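Nitrophorin Cim l NP (Cimex lectularius, PDB 2IMQ) carries nitric oxide on a heme and delivers it to the victim during feeding, which widens the blood vessels. Local coordinates at residues V12-G17 with Y266-H271; T223-P228 with L235-S240. One frame throughout, in Å; residues are numbered along the deposited sequence.

Interaction 1 (V12-G17 with Y266-H271); sequences VSWNSG and YKQTEH. With HEM (protoporphyrin IX containing Fe), chain B.
Trp14 and Asn15, near the end of strand 6-17, meet the loop 266-271 with opposite sides of the strand. The one hydrogen bond between the segments is indole to backbone. Trp14 NE1 gives its N-H to His271 O at 3.0 Å, with an N-H...O angle of 143°. The donor sits above the carbonyl plane. Trp14 CG lies anti to the backbone N (chi1 -167°), which carries the indole out toward the loop.

The stacked pair is Asn15 on His271. Asn15 CB stands over the centre of the imidazole, 3.6 Å from the ring centroid, in a CH-pi contact. The amide lies nearly flat on the ring, their planes 15° apart. The polar ends look elsewhere: Asn15 ND2 bonds Asp171 OD2, and His271 ND1 bonds Thr242 OG1.

Van der Waals contacts finish the fit. The methyl Thr269 CG2 comes 3.4 Å from Trp14 NE1. At the far end of the indole, Trp14 CH2 packs 4.1 Å from Tyr266 CB. Gln268 NE2 lies at the ring edge, buried and without a polar partner in the model.

The indole also reaches the heme: Trp14 CZ3 is 3.4 Å from the vinyl carbon HEM CBB. Ser16 CB lies nearby, 3.8 Å from HEM CBB. Trp14 is thus part of the heme-pocket wall: the loop satisfies its N-H, and its six-membered ring touches the porphyrin vinyl.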
ATOM      1  N   VAL A  12       2.422   0.855   4.909  1.00 15.69           N
ATOM      2  CA  VAL A  12       2.959  -0.436   4.588  1.00 15.14           C
ATOM      3  C   VAL A  12       1.956  -1.246   3.839  1.00 15.28           C
ATOM      4  O   VAL A  12       0.775  -1.251   4.203  1.00 16.07           O
ATOM      5  CB  VAL A  12       3.504  -1.168   5.864  1.00 17.36           C
ATOM      6  CG1 VAL A  12       2.400  -1.492   6.858  1.00 18.25           C
ATOM      7  CG2 VAL A  12       4.257  -2.417   5.514  1.00 17.55           C
ATOM      8  N   SER A  13       2.409  -1.939   2.813  1.00 14.17           N
ATOM      9  CA  SER A  13       1.539  -2.890   2.221  1.00 15.15           C
ATOM     10  C   SER A  13       2.251  -4.215   2.000  1.00 14.83           C
ATOM     11  O   SER A  13       3.511  -4.284   1.861  1.00 16.16           O
ATOM     12  CB  SER A  13       0.945  -2.390   0.952  1.00 15.87           C
ATOM     13  OG  SER A  13       1.832  -2.468  -0.138  1.00 17.43           O
ATOM     14  N   TRP A  14       1.443  -5.256   1.941  1.00 15.82           N
ATOM     15  CA  TRP A  14       1.970  -6.600   1.806  1.00 14.95           C
ATOM     16  C   TRP A  14       0.955  -7.458   1.120  1.00 15.90           C
ATOM     17  O   TRP A  14      -0.177  -7.614   1.577  1.00 16.17           O
ATOM     18  CB  TRP A  14       2.241  -7.136   3.186  1.00 17.12           C
ATOM     19  CG  TRP A  14       3.050  -8.363   3.268  1.00 18.69           C
ATOM     20  CD1 TRP A  14       3.670  -9.057   2.265  1.00 19.10           C
ATOM     21  CD2 TRP A  14       3.456  -8.958   4.482  1.00 19.66           C
ATOM     22  NE1 TRP A  14       4.366 -10.116   2.809  1.00 20.70           N
ATOM     23  CE2 TRP A  14       4.245 -10.069   4.173  1.00 19.90           C
ATOM     24  CE3 TRP A  14       3.200  -8.670   5.825  1.00 21.75           C
ATOM     25  CZ2 TRP A  14       4.793 -10.868   5.159  1.00 23.29           C
ATOM     26  CZ3 TRP A  14       3.728  -9.473   6.774  1.00 23.28           C
ATOM     27  CH2 TRP A  14       4.522 -10.534   6.448  1.00 23.03           C
ATOM     28  N   ASN A  15       1.360  -8.058   0.024  1.00 15.14           N
ATOM     29  CA  ASN A  15       0.588  -9.138  -0.582  1.00 16.25           C
ATOM     30  C   ASN A  15       0.955 -10.381   0.207  1.00 18.31           C
ATOM     31  O   ASN A  15       1.956 -11.092  -0.055  1.00 18.39           O
ATOM     32  CB  ASN A  15       0.902  -9.256  -2.074  1.00 16.69           C
ATOM     33  CG  ASN A  15      -0.025 -10.209  -2.755  1.00 17.30           C
ATOM     34  OD1 ASN A  15      -0.557 -11.062  -2.082  1.00 20.54           O
ATOM     35  ND2 ASN A  15      -0.257 -10.070  -4.070  1.00 16.79           N
ATOM     36  N   SER A  16       0.166 -10.584   1.236  1.00 18.47           N
ATOM     37  CA  SER A  16       0.447 -11.588   2.254  1.00 20.55           C
ATOM     38  C   SER A  16      -0.259 -12.918   1.990  1.00 19.50           C
ATOM     39  O   SER A  16       0.082 -13.952   2.603  1.00 23.87           O
ATOM     40  CB  SER A  16       0.038 -10.999   3.614  1.00 20.00           C
ATOM     41  OG  SER A  16      -1.277 -10.546   3.542  1.00 22.15           O
ATOM     42  N   GLY A  17      -1.220 -12.978   1.070  1.00 21.01           N
ATOM     43  CA  GLY A  17      -1.798 -14.267   0.698  1.00 23.61           C
ATOM     44  C   GLY A  17      -2.624 -14.848   1.822  1.00 24.16           C
ATOM     45  O   GLY A  17      -3.513 -14.168   2.354  1.00 24.32           O
ATOM     46  N   TYR A 266      10.909  -9.786   6.864  1.00 26.77           N
ATOM     47  CA  TYR A 266       9.656 -10.501   6.796  1.00 26.71           C
ATOM     48  C   TYR A 266       9.655 -11.436   5.603  1.00 27.21           C
ATOM     49  O   TYR A 266       9.164 -11.059   4.516  1.00 27.66           O
ATOM     50  CB  TYR A 266       8.480  -9.489   6.738  1.00 25.63           C
ATOM     51  CG  TYR A 266       8.352  -8.670   7.998  1.00 23.75           C
ATOM     52  CD1 TYR A 266       9.010  -7.480   8.154  1.00 24.19           C
ATOM     53  CD2 TYR A 266       7.592  -9.128   9.072  1.00 26.87           C
ATOM     54  CE1 TYR A 266       8.917  -6.734   9.324  1.00 27.85           C
ATOM     55  CE2 TYR A 266       7.477  -8.380  10.247  1.00 23.66           C
ATOM     56  CZ  TYR A 266       8.149  -7.200  10.383  1.00 25.49           C
ATOM     57  OH  TYR A 266       8.065  -6.416  11.517  1.00 27.06           O
ATOM     58  N   LYS A 267      10.223 -12.648   5.791  1.00 28.18           N
ATOM     59  CA  LYS A 267      10.406 -13.610   4.704  1.00 29.05           C
ATOM     60  C   LYS A 267       9.357 -14.678   4.615  1.00 30.70           C
ATOM     61  O   LYS A 267       9.479 -15.618   3.814  1.00 32.95           O
ATOM     62  CB  LYS A 267      11.753 -14.338   4.825  1.00 31.01           C
ATOM     63  CG  LYS A 267      12.924 -13.437   4.899  1.00 29.13           C
ATOM     64  CD  LYS A 267      14.244 -14.198   4.892  1.00 30.95           C
ATOM     65  CE  LYS A 267      15.342 -13.315   5.442  1.00 33.90           C
ATOM     66  NZ  LYS A 267      15.609 -12.120   4.584  1.00 33.35           N
ATOM     67  N   GLN A 268       8.314 -14.548   5.406  1.00 31.86           N
ATOM     68  CA  GLN A 268       7.355 -15.617   5.590  1.00 33.21           C
ATOM     69  C   GLN A 268       6.655 -15.958   4.304  1.00 32.37           C
ATOM     70  O   GLN A 268       6.053 -17.033   4.169  1.00 34.56           O
ATOM     71  CB  GLN A 268       6.270 -15.220   6.608  1.00 34.37           C
ATOM     72  CG  GLN A 268       6.795 -14.891   7.993  1.00 36.49           C
ATOM     73  CD  GLN A 268       6.835 -13.416   8.277  1.00 36.82           C
ATOM     74  OE1 GLN A 268       6.221 -12.944   9.215  1.00 40.59           O
ATOM     75  NE2 GLN A 268       7.540 -12.694   7.476  1.00 32.30           N
ATOM     76  N   THR A 269       6.673 -15.046   3.321  1.00 31.01           N
ATOM     77  CA  THR A 269       5.951 -15.362   2.112  1.00 29.07           C
ATOM     78  C   THR A 269       6.734 -14.993   0.841  1.00 26.24           C
ATOM     79  O   THR A 269       7.862 -14.601   0.903  1.00 26.48           O
ATOM     80  CB  THR A 269       4.562 -14.734   2.156  1.00 30.36           C
ATOM     81  OG1 THR A 269       3.681 -15.440   1.292  1.00 34.10           O
ATOM     82  CG2 THR A 269       4.521 -13.307   1.640  1.00 30.95           C
ATOM     83  N   GLU A 270       6.090 -15.198  -0.275  1.00 23.53           N
ATOM     84  CA  GLU A 270       6.683 -14.988  -1.571  1.00 22.31           C
ATOM     85  C   GLU A 270       6.911 -13.498  -1.940  1.00 18.97           C
ATOM     86  O   GLU A 270       7.685 -13.208  -2.844  1.00 18.38           O
ATOM     87  CB  GLU A 270       5.744 -15.528  -2.629  1.00 23.04           C
ATOM     88  CG  GLU A 270       5.319 -16.966  -2.629  1.00 29.21           C
ATOM     89  CD  GLU A 270       4.389 -17.146  -3.833  1.00 29.79           C
ATOM     90  OE1 GLU A 270       3.545 -16.240  -4.121  1.00 37.51           O
ATOM     91  OE2 GLU A 270       4.545 -18.152  -4.518  1.00 41.46           O
ATOM     92  N   HIS A 271       6.162 -12.602  -1.305  1.00 17.81           N
ATOM     93  CA  HIS A 271       6.346 -11.160  -1.452  1.00 16.61           C
ATOM     94  C   HIS A 271       6.901 -10.604  -0.165  1.00 18.14           C
ATOM     95  O   HIS A 271       6.554 -11.057   0.945  1.00 21.76           O
ATOM     96  CB  HIS A 271       5.013 -10.460  -1.624  1.00 16.83           C
ATOM     97  CG  HIS A 271       4.213 -10.875  -2.790  1.00 16.56           C
ATOM     98  ND1 HIS A 271       4.069 -10.077  -3.916  1.00 16.56           N
ATOM     99  CD2 HIS A 271       3.386 -11.929  -2.951  1.00 19.02           C
ATOM    100  CE1 HIS A 271       3.219 -10.665  -4.737  1.00 16.67           C
ATOM    101  NE2 HIS A 271       2.787 -11.784  -4.176  1.00 18.34           N
TER
HETATM  102  CHA HEM B 300      -7.934  -6.835  11.197  1.00 23.34           C
HETATM  103  CHB HEM B 300      -3.414  -6.621   9.456  1.00 20.11           C
HETATM  104  CHC HEM B 300      -3.814 -11.156   7.890  1.00 23.61           C
HETATM  105  CHD HEM B 300      -8.366 -11.330   9.296  1.00 25.58           C
HETATM  106  C1A HEM B 300      -6.682  -6.374  10.907  1.00 21.64           C
HETATM  107  C2A HEM B 300      -6.135  -5.086  11.263  1.00 20.72           C
HETATM  108  C3A HEM B 300      -4.885  -5.038  10.735  1.00 19.99           C
HETATM  109  C4A HEM B 300      -4.612  -6.285  10.079  1.00 21.58           C
HETATM  110  CMA HEM B 300      -3.905  -3.888  10.876  1.00 21.47           C
HETATM  111  CAA HEM B 300      -6.813  -3.966  12.085  1.00 20.89           C
HETATM  112  CBA HEM B 300      -6.290  -4.210  13.527  1.00 24.12           C
HETATM  113  CGA HEM B 300      -6.919  -3.242  14.518  1.00 24.76           C
HETATM  114  O1A HEM B 300      -8.060  -3.471  14.918  1.00 26.02           O
HETATM  115  O2A HEM B 300      -6.253  -2.274  14.960  1.00 23.54           O
HETATM  116  C1B HEM B 300      -3.141  -7.833   8.904  1.00 19.88           C
HETATM  117  C2B HEM B 300      -1.879  -8.207   8.313  1.00 20.74           C
HETATM  118  C3B HEM B 300      -1.970  -9.459   7.880  1.00 21.93           C
HETATM  119  C4B HEM B 300      -3.295  -9.926   8.198  1.00 20.26           C
HETATM  120  CMB HEM B 300      -0.791  -7.193   8.301  1.00 21.48           C
HETATM  121  CAB HEM B 300      -0.931 -10.311   7.168  1.00 21.23           C
HETATM  122  CBB HEM B 300       0.376 -10.025   7.250  1.00 29.84           C
HETATM  123  C1C HEM B 300      -5.054 -11.664   8.147  1.00 21.87           C
HETATM  124  C2C HEM B 300      -5.568 -12.952   7.757  1.00 23.36           C
HETATM  125  C3C HEM B 300      -6.815 -13.007   8.215  1.00 26.20           C
HETATM  126  C4C HEM B 300      -7.164 -11.735   8.767  1.00 23.98           C
HETATM  127  CMC HEM B 300      -4.775 -14.112   7.143  1.00 26.70           C
HETATM  128  CAC HEM B 300      -7.774 -14.183   8.092  1.00 28.18           C
HETATM  129  CBC HEM B 300      -8.139 -14.676   6.911  1.00 33.04           C
HETATM  130  C1D HEM B 300      -8.664 -10.120   9.883  1.00 24.11           C
HETATM  131  C2D HEM B 300      -9.983  -9.756  10.341  1.00 27.77           C
HETATM  132  C3D HEM B 300      -9.845  -8.399  10.951  1.00 26.50           C
HETATM  133  C4D HEM B 300      -8.464  -8.025  10.790  1.00 24.29           C
HETATM  134  CMD HEM B 300     -11.252 -10.604  10.270  1.00 28.07           C
HETATM  135  CAD HEM B 300     -11.020  -7.616  11.563  1.00 28.27           C
HETATM  136  CBD HEM B 300     -11.392  -8.354  12.840  1.00 30.51           C
HETATM  137  CGD HEM B 300     -12.285  -7.506  13.691  1.00 33.90           C
HETATM  138  O1D HEM B 300     -12.680  -8.013  14.792  1.00 36.29           O
HETATM  139  O2D HEM B 300     -12.585  -6.356  13.257  1.00 35.87           O
HETATM  140  NA  HEM B 300      -5.734  -7.104  10.199  1.00 23.10           N
HETATM  141  NB  HEM B 300      -3.995  -8.895   8.797  1.00 20.46           N
HETATM  142  NC  HEM B 300      -6.056 -10.946   8.727  1.00 23.09           N
HETATM  143  ND  HEM B 300      -7.806  -9.059  10.147  1.00 24.50           N
HETATM  144 FE   HEM B 300      -5.862  -9.063   9.594  1.00 24.93          FE

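Interaction 2 (T223-P228 with L235-S240)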
ATOM      1  N   THR A 223      10.519  -7.387  -4.999  1.00 13.58           N
ATOM      2  CA  THR A 223       9.972  -7.939  -3.762  1.00 14.20           C
ATOM      3  C   THR A 223       9.222  -9.269  -3.966  1.00 13.82           C
ATOM      4  O   THR A 223       8.664  -9.828  -3.019  1.00 16.33           O
ATOM      5  CB  THR A 223       9.028  -6.934  -3.131  1.00 14.80           C
ATOM      6  OG1 THR A 223       7.965  -6.607  -4.055  1.00 14.87           O
ATOM      7  CG2 THR A 223       9.766  -5.673  -2.727  1.00 15.90           C
ATOM      8  N   TYR A 224       9.279  -9.814  -5.158  1.00 14.08           N
ATOM      9  CA  TYR A 224       8.603 -10.990  -5.567  1.00 14.18           C
ATOM     10  C   TYR A 224       9.380 -11.584  -6.746  1.00 14.29           C
ATOM     11  O   TYR A 224      10.022 -10.839  -7.476  1.00 15.45           O
ATOM     12  CB  TYR A 224       7.172 -10.631  -5.984  1.00 15.64           C
ATOM     13  CG  TYR A 224       6.341 -11.609  -6.670  1.00 15.08           C
ATOM     14  CD1 TYR A 224       5.553 -12.514  -5.975  1.00 17.11           C
ATOM     15  CD2 TYR A 224       6.318 -11.648  -8.055  1.00 16.73           C
ATOM     16  CE1 TYR A 224       4.726 -13.406  -6.639  1.00 19.43           C
ATOM     17  CE2 TYR A 224       5.446 -12.479  -8.726  1.00 19.57           C
ATOM     18  CZ  TYR A 224       4.681 -13.392  -8.015  1.00 20.22           C
ATOM     19  OH  TYR A 224       3.857 -14.305  -8.641  1.00 26.17           O
ATOM     20  N   LYS A 225       9.370 -12.873  -6.957  1.00 15.31           N
ATOM     21  CA  LYS A 225       8.785 -13.901  -6.123  1.00 17.07           C
ATOM     22  C   LYS A 225       9.892 -14.656  -5.435  1.00 18.56           C
ATOM     23  O   LYS A 225      10.801 -15.140  -6.113  1.00 20.13           O
ATOM     24  CB  LYS A 225       7.996 -14.849  -7.023  1.00 17.72           C
ATOM     25  CG  LYS A 225       7.298 -16.034  -6.349  1.00 20.61           C
ATOM     26  CD  LYS A 225       6.659 -16.874  -7.425  1.00 25.32           C
ATOM     27  CE  LYS A 225       5.938 -18.078  -6.928  1.00 30.71           C
ATOM     28  NZ  LYS A 225       5.397 -18.915  -8.086  1.00 32.41           N
ATOM     29  N   PHE A 226       9.799 -14.773  -4.122  1.00 19.19           N
ATOM     30  CA  PHE A 226      10.797 -15.438  -3.304  1.00 21.01           C
ATOM     31  C   PHE A 226      10.335 -16.831  -2.924  1.00 23.84           C
ATOM     32  O   PHE A 226       9.138 -17.130  -2.793  1.00 23.60           O
ATOM     33  CB  PHE A 226      11.078 -14.644  -2.050  1.00 21.23           C
ATOM     34  CG  PHE A 226      11.843 -13.398  -2.291  1.00 18.99           C
ATOM     35  CD1 PHE A 226      11.194 -12.176  -2.443  1.00 18.54           C
ATOM     36  CD2 PHE A 226      13.221 -13.458  -2.463  1.00 20.47           C
ATOM     37  CE1 PHE A 226      11.931 -11.049  -2.691  1.00 19.68           C
ATOM     38  CE2 PHE A 226      13.965 -12.334  -2.704  1.00 21.05           C
ATOM     39  CZ  PHE A 226      13.309 -11.134  -2.846  1.00 20.97           C
ATOM     40  N   LYS A 227      11.315 -17.695  -2.708  1.00 26.50           N
ATOM     41  CA  LYS A 227      11.009 -18.964  -2.052  1.00 29.25           C
ATOM     42  C   LYS A 227      10.820 -18.616  -0.579  1.00 29.85           C
ATOM     43  O   LYS A 227      11.667 -17.943  -0.016  1.00 30.48           O
ATOM     44  CB  LYS A 227      12.139 -19.959  -2.285  1.00 30.04           C
ATOM     45  CG  LYS A 227      12.429 -20.232  -3.735  1.00 30.95           C
ATOM     46  CD  LYS A 227      13.614 -21.154  -3.910  1.00 34.14           C
ATOM     47  CE  LYS A 227      13.736 -21.552  -5.363  1.00 36.82           C
ATOM     48  NZ  LYS A 227      12.538 -22.329  -5.773  1.00 39.16           N
ATOM     49  N   PRO A 228       9.685 -18.950   0.030  1.00 31.76           N
ATOM     50  CA  PRO A 228       9.435 -18.548   1.425  1.00 33.17           C
ATOM     51  C   PRO A 228      10.578 -18.845   2.405  1.00 34.58           C
ATOM     52  O   PRO A 228      11.266 -19.865   2.280  1.00 34.41           O
ATOM     53  CB  PRO A 228       8.207 -19.368   1.794  1.00 33.34           C
ATOM     54  CG  PRO A 228       7.486 -19.517   0.540  1.00 32.21           C
ATOM     55  CD  PRO A 228       8.538 -19.689  -0.522  1.00 32.24           C
ATOM     56  N   LEU A 235      12.339 -18.320  -9.691  1.00 23.95           N
ATOM     57  CA  LEU A 235      12.385 -17.784 -11.021  1.00 23.68           C
ATOM     58  C   LEU A 235      11.362 -18.350 -11.983  1.00 24.91           C
ATOM     59  O   LEU A 235      11.403 -18.048 -13.159  1.00 26.04           O
ATOM     60  CB  LEU A 235      13.802 -17.823 -11.587  1.00 24.74           C
ATOM     61  CG  LEU A 235      14.783 -17.010 -10.726  1.00 24.39           C
ATOM     62  CD1 LEU A 235      16.198 -17.417 -11.019  1.00 28.85           C
ATOM     63  CD2 LEU A 235      14.541 -15.503 -10.860  1.00 23.25           C
ATOM     64  N   SER A 236      10.366 -19.067 -11.434  1.00 24.79           N
ATOM     65  CA  SER A 236       9.098 -19.336 -12.123  1.00 24.86           C
ATOM     66  C   SER A 236       8.309 -18.079 -12.504  1.00 23.64           C
ATOM     67  O   SER A 236       7.479 -18.102 -13.394  1.00 26.48           O
ATOM     68  CB  SER A 236       8.170 -20.242 -11.312  1.00 25.58           C
ATOM     69  OG  SER A 236       7.723 -19.653 -10.114  1.00 28.32           O
ATOM     70  N   ALA A 237       8.602 -16.963 -11.851  1.00 21.84           N
ATOM     71  CA  ALA A 237       8.107 -15.643 -12.246  1.00 20.12           C
ATOM     72  C   ALA A 237       9.284 -14.700 -12.428  1.00 18.85           C
ATOM     73  O   ALA A 237      10.276 -14.730 -11.713  1.00 19.31           O
ATOM     74  CB  ALA A 237       7.176 -15.111 -11.161  1.00 21.16           C
ATOM     75  N   THR A 238       9.126 -13.803 -13.369  1.00 16.45           N
ATOM     76  CA  THR A 238      10.098 -12.711 -13.490  1.00 14.57           C
ATOM     77  C   THR A 238      10.059 -11.872 -12.242  1.00 13.67           C
ATOM     78  O   THR A 238       9.006 -11.373 -11.832  1.00 14.17           O
ATOM     79  CB  THR A 238       9.780 -11.836 -14.705  1.00 14.82           C
ATOM     80  OG1 THR A 238       9.908 -12.675 -15.867  1.00 17.26           O
ATOM     81  CG2 THR A 238      10.735 -10.680 -14.836  1.00 15.45           C
ATOM     82  N   PRO A 239      11.184 -11.679 -11.575  1.00 13.80           N
ATOM     83  CA  PRO A 239      11.239 -10.811 -10.413  1.00 13.15           C
ATOM     84  C   PRO A 239      10.602  -9.462 -10.703  1.00 12.62           C
ATOM     85  O   PRO A 239      10.887  -8.811 -11.703  1.00 13.50           O
ATOM     86  CB  PRO A 239      12.768 -10.666 -10.154  1.00 14.40           C
ATOM     87  CG  PRO A 239      13.351 -11.970 -10.622  1.00 15.83           C
ATOM     88  CD  PRO A 239      12.490 -12.301 -11.853  1.00 13.48           C
ATOM     89  N   SER A 240       9.748  -9.027  -9.775  1.00 12.44           N
ATOM     90  CA  SER A 240       8.948  -7.828  -9.942  1.00 11.82           C
ATOM     91  C   SER A 240       8.762  -7.089  -8.637  1.00 11.98           C
ATOM     92  O   SER A 240       8.915  -7.679  -7.563  1.00 12.81           O
ATOM     93  CB  SER A 240       7.547  -8.178 -10.499  1.00 13.25           C
ATOM     94  OG  SER A 240       7.614  -8.717 -11.775  1.00 13.68           O
TER
HETATM   95  O   HOH W   1      10.945 -14.172  -9.070  1.00 17.63           O
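Tyr224 and Lys225 both place CG anti to the backbone N (chi1 169° and 179°), and Lys225 then runs fully extended. These torsions send the phenol ring past Ala237 and the lysine amine out to Ser236. The backbones form a single antiparallel beta bridge, a hydrogen-bonded pair of Tyr224 with Ser240. It joins two parts of the long loop region between helix 201-206 and strand 243-248.

Ser240 N gives its hydrogen to Tyr224 O at 2.9 Å, and this bond is fairly straight. The return bonds are weaker. Ser240 O receives both Thr223 N and Tyr224 N, each at a poor angle. Tyr224 O is also approached by Pro239 CA at 3.2 Å, in a CA-H...O contact. Two neighbouring residues thus converge on this one carbonyl oxygen.

The side chains close the outer part. Ala237 CB touches Tyr224 CE2 at 4.0 Å and lies near Lys225 CD. Lys225 CB sits over the centre of the tyrosine ring, 3.4 Å above its plane. The peptide bond between these two residues is cis, which helps to explain how the CB of one residue can lie over the ring of the one before it. Arg175 adds a cation-pi contact to the Tyr224 ring. Ser240 CB lies near the plane of that ring, at its edge.

Lys225 NZ bonds Ser236 OG at 3.2 Å. The stronger partner of that hydroxyl is Asp234 OD1. Lys225 NZ also makes a long, weak ion pair with Asp234 OD2.

Past the beta bridge, a water joins the backbones. It accepts from Lys225 N at 2.9 Å and donates to Ala237 O at 2.8 Å.

Interaction 2 is nested along the chain inside the loop closed by interaction 1, and the two touch. Interaction 1 joins a strand of the six-stranded sheet to a loop and borders the heme. Interaction 2 joins loop to loop, farther from the chain centre and away from the heme. Both are partly buried, but exposed Ser236 puts one end of interaction 2 at the surface. The chemistry follows: aromatic and CH-pi contacts with one indole bond in the first, backbone bonds and a bridging water in the second. Stacking of His271 on Tyr224, and a probable bond from Phe226 N to Glu270 O, connect them.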